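C24 protein (Bizionia argentinensis JUB59, PDB 6OV6) is of unknown function but probably forms the receptor-binding tip of a bacteriophage long tail fiber, a slender three-chain assembly that carries manganese. Local coordinates at residues E34-C45 with G55-F66. Sequence-based numbering, arbitrary orientation.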
# COMPACT_ATOMS: atom_id res chain seq x y z
N GLU A 34 -38.00 5.64 -16.45
CA GLU A 34 -36.77 5.10 -17.05
C GLU A 34 -35.54 5.50 -16.24
O GLU A 34 -34.53 4.81 -16.31
CB GLU A 34 -36.57 5.54 -18.52
CG GLU A 34 -37.37 4.77 -19.53
CD GLU A 34 -37.37 3.26 -19.42
OE1 GLU A 34 -36.29 2.63 -19.43
OE2 GLU A 34 -38.48 2.69 -19.42
N LEU A 35 -35.60 6.62 -15.51
CA LEU A 35 -34.48 7.07 -14.65
C LEU A 35 -34.20 6.01 -13.57
O LEU A 35 -33.06 5.83 -13.14
CB LEU A 35 -34.80 8.43 -13.95
CG LEU A 35 -35.03 9.64 -14.87
CD1 LEU A 35 -35.12 10.92 -14.04
CD2 LEU A 35 -33.95 9.74 -15.95
N ALA A 36 -35.27 5.33 -13.12
CA ALA A 36 -35.22 4.25 -12.14
C ALA A 36 -34.84 2.95 -12.83
O ALA A 36 -34.04 2.18 -12.30
CB ALA A 36 -36.56 4.12 -11.43
N GLY A 37 -35.39 2.73 -14.03
CA GLY A 37 -35.18 1.54 -14.83
C GLY A 37 -36.40 0.66 -14.74
O GLY A 37 -37.19 0.78 -13.78
N ASN A 38 -36.57 -0.24 -15.71
CA ASN A 38 -37.72 -1.15 -15.76
C ASN A 38 -37.87 -2.01 -14.50
O ASN A 38 -36.86 -2.46 -13.94
CB ASN A 38 -37.67 -2.01 -17.01
CG ASN A 38 -39.00 -2.66 -17.35
OD1 ASN A 38 -40.09 -2.12 -17.06
ND2 ASN A 38 -38.94 -3.85 -17.89
N LYS A 39 -39.13 -2.21 -14.05
CA LYS A 39 -39.48 -3.01 -12.86
C LYS A 39 -38.90 -2.44 -11.58
O LYS A 39 -38.47 -3.18 -10.69
CB LYS A 39 -39.18 -4.53 -13.05
CG LYS A 39 -40.01 -5.15 -14.16
CD LYS A 39 -39.50 -6.54 -14.53
CE LYS A 39 -40.10 -7.00 -15.84
NZ LYS A 39 -39.50 -8.27 -16.30
N ALA A 40 -39.00 -1.13 -11.46
CA ALA A 40 -38.52 -0.46 -10.26
C ALA A 40 -39.67 -0.28 -9.32
O ALA A 40 -40.82 -0.05 -9.74
CB ALA A 40 -37.95 0.89 -10.62
N ILE A 41 -39.35 -0.35 -8.04
CA ILE A 41 -40.23 0.05 -6.96
C ILE A 41 -39.88 1.53 -6.79
O ILE A 41 -38.74 1.86 -6.42
CB ILE A 41 -40.01 -0.75 -5.65
CG1 ILE A 41 -40.43 -2.23 -5.83
CG2 ILE A 41 -40.79 -0.04 -4.50
CD1 ILE A 41 -40.02 -3.17 -4.69
N ILE A 42 -40.82 2.42 -7.12
CA ILE A 42 -40.60 3.85 -7.06
C ILE A 42 -40.77 4.34 -5.62
O ILE A 42 -39.96 5.13 -5.13
CB ILE A 42 -41.59 4.60 -8.04
CG1 ILE A 42 -41.46 4.13 -9.52
CG2 ILE A 42 -41.49 6.15 -7.89
CD1 ILE A 42 -40.13 4.42 -10.26
N LYS A 43 -41.85 3.89 -4.97
CA LYS A 43 -42.20 4.28 -3.62
C LYS A 43 -42.95 3.14 -2.92
O LYS A 43 -43.67 2.39 -3.57
CB LYS A 43 -43.09 5.54 -3.72
CG LYS A 43 -43.34 6.26 -2.40
CD LYS A 43 -44.31 7.43 -2.61
CE LYS A 43 -44.75 8.02 -1.29
NZ LYS A 43 -43.62 8.68 -0.56
N GLY A 44 -42.78 3.03 -1.60
CA GLY A 44 -43.48 2.05 -0.77
C GLY A 44 -43.10 0.62 -1.07
O GLY A 44 -41.92 0.33 -1.32
N CYS A 45 -44.10 -0.29 -1.07
CA CYS A 45 -43.89 -1.73 -1.29
C CYS A 45 -42.87 -2.30 -0.31
O CYS A 45 -41.97 -3.06 -0.69
CB CYS A 45 -43.54 -2.06 -2.74
SG CYS A 45 -44.57 -1.17 -3.94
N GLY A 55 -47.82 0.87 -2.80
CA GLY A 55 -46.75 1.72 -3.30
C GLY A 55 -46.98 2.14 -4.72
O GLY A 55 -48.13 2.29 -5.16
N VAL A 56 -45.86 2.40 -5.41
CA VAL A 56 -45.85 2.83 -6.80
C VAL A 56 -44.71 2.09 -7.49
O VAL A 56 -43.60 2.00 -6.95
CB VAL A 56 -45.75 4.38 -6.99
CG1 VAL A 56 -45.59 4.77 -8.45
CG2 VAL A 56 -46.98 5.08 -6.39
N VAL A 57 -45.02 1.52 -8.67
CA VAL A 57 -44.04 0.77 -9.46
C VAL A 57 -43.96 1.31 -10.88
O VAL A 57 -44.83 2.06 -11.32
CB VAL A 57 -44.30 -0.78 -9.42
CG1 VAL A 57 -44.12 -1.33 -8.00
CG2 VAL A 57 -45.67 -1.16 -10.03
N TYR A 58 -42.92 0.90 -11.60
CA TYR A 58 -42.74 1.30 -13.00
C TYR A 58 -42.49 0.05 -13.82
O TYR A 58 -41.55 -0.69 -13.53
CB TYR A 58 -41.55 2.25 -13.13
CG TYR A 58 -41.27 2.65 -14.56
CD1 TYR A 58 -42.14 3.49 -15.26
CD2 TYR A 58 -40.12 2.21 -15.22
CE1 TYR A 58 -41.88 3.87 -16.58
CE2 TYR A 58 -39.84 2.60 -16.53
CZ TYR A 58 -40.72 3.44 -17.20
OH TYR A 58 -40.45 3.85 -18.48
N ILE A 59 -43.36 -0.23 -14.81
CA ILE A 59 -43.21 -1.43 -15.67
C ILE A 59 -43.51 -1.01 -17.07
O ILE A 59 -44.55 -0.39 -17.32
CB ILE A 59 -44.19 -2.62 -15.33
CG1 ILE A 59 -44.42 -2.78 -13.84
CG2 ILE A 59 -43.75 -3.93 -16.04
CD1 ILE A 59 -45.66 -3.56 -13.47
N ASN A 60 -42.63 -1.40 -18.00
CA ASN A 60 -42.79 -1.20 -19.44
C ASN A 60 -43.40 0.16 -19.84
O ASN A 60 -44.47 0.21 -20.47
CB ASN A 60 -43.60 -2.37 -20.03
CG ASN A 60 -42.97 -3.72 -19.84
OD1 ASN A 60 -41.75 -3.87 -19.66
ND2 ASN A 60 -43.80 -4.73 -19.82
N GLY A 61 -42.72 1.23 -19.42
CA GLY A 61 -43.10 2.58 -19.77
C GLY A 61 -44.24 3.19 -19.01
O GLY A 61 -44.62 4.32 -19.31
N GLU A 62 -44.82 2.48 -18.00
CA GLU A 62 -45.93 3.05 -17.23
C GLU A 62 -45.65 3.08 -15.75
O GLU A 62 -45.19 2.07 -15.19
CB GLU A 62 -47.24 2.25 -17.44
CG GLU A 62 -47.70 2.13 -18.88
CD GLU A 62 -49.06 1.45 -18.97
OE1 GLU A 62 -49.10 0.24 -19.29
OE2 GLU A 62 -50.06 2.09 -18.55
N VAL A 63 -46.05 4.18 -15.11
CA VAL A 63 -45.97 4.35 -13.67
C VAL A 63 -47.33 3.88 -13.13
O VAL A 63 -48.37 4.39 -13.58
CB VAL A 63 -45.66 5.81 -13.26
CG1 VAL A 63 -45.69 5.99 -11.74
CG2 VAL A 63 -44.33 6.31 -13.84
N PHE A 64 -47.33 2.93 -12.18
CA PHE A 64 -48.56 2.39 -11.60
C PHE A 64 -48.62 2.47 -10.11
O PHE A 64 -47.63 2.19 -9.44
CB PHE A 64 -48.73 0.88 -11.92
CG PHE A 64 -48.99 0.50 -13.35
CD1 PHE A 64 -50.24 0.71 -13.93
CD2 PHE A 64 -47.99 -0.08 -14.13
CE1 PHE A 64 -50.48 0.35 -15.25
CE2 PHE A 64 -48.24 -0.44 -15.45
CZ PHE A 64 -49.50 -0.24 -15.99
N LYS A 65 -49.85 2.66 -9.58
CA LYS A 65 -50.13 2.48 -8.16
C LYS A 65 -50.01 0.95 -7.95
O LYS A 65 -50.42 0.17 -8.82
CB LYS A 65 -51.56 2.91 -7.80
CG LYS A 65 -51.76 4.43 -7.76
CD LYS A 65 -53.23 4.83 -7.86
CE LYS A 65 -53.40 6.30 -8.17
NZ LYS A 65 -54.83 6.66 -8.39
N PHE A 66 -49.41 0.54 -6.83
CA PHE A 66 -49.24 -0.85 -6.45
C PHE A 66 -50.13 -1.08 -5.24
O PHE A 66 -50.05 -0.33 -4.25
CB PHE A 66 -47.78 -1.19 -6.12
CG PHE A 66 -47.58 -2.63 -5.68
CD1 PHE A 66 -47.43 -3.64 -6.61
CD2 PHE A 66 -47.58 -2.97 -4.32
CE1 PHE A 66 -47.25 -4.98 -6.21
CE2 PHE A 66 -47.39 -4.30 -3.92
CZ PHE A 66 -47.23 -5.30 -4.86
O HOH W 1 -39.81 0.39 -19.24
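Y58 and E34 meet through a very short hydrogen bond, OH of Y58 to OE2 of E34 at 2.5 Å. The carboxylate oxygen lies at the ring edge, in the ring plane, while the carboxylate itself is turned 67° from that plane. With CG of E34 anti to its carbonyl carbon, the side chain bends at chi2 (-46°), which turns the carboxylate to the tyrosine hydroxyl. The same ring has G37 O near its plane, with CD2 of Y58 at 3.6 Å. On the other side of the sheet from Y58, C45 SG approaches the F66 ring obliquely, 3.5 Å from CD2 of F66, and also touches V57 CG1; W111 and F102 pack on F66 from elsewhere in the chain. Between these two ends, strand 40-42 runs antiparallel to strand 55-59 (143° between their directions), and a classic beta bulge at I42 and K43, opposite V56, shifts the register by one residue. This is the close-packed part: I42 N and K43 N both donate to V56 O, from the same face of its carbonyl plane, with I42 N at 2.8 Å, and V56 N returns a bond to K43 O at 2.9 Å. Y58 N to A40 O is a regular bond in the carbonyl plane, whereas K39 N and A40 N reach Y58 O only weakly, as in a G1 bulge. I42 CD1 packs 3.9 Å from Y58 CB, and I42 CB lies near V56 CG1. Strand 55-59 turns back into strand 62-66 through a type I' turn, and here, at exposed N60, the contact is looser and wetter. N38 OD1 accepts from N60 N at 2.8 Å, but the return bond, N38 ND2 to N60 OD1, is long and weak. One water donates to E34 OE2 and, weakly, to N38 OD1, and accepts weakly from G61 N. K43 NZ salt-bridges E34 OE2 and hydrogen-bonds Y58 OH of a second subunit; a neighbour's K43 probably meets this E34-Y58 pair likewise.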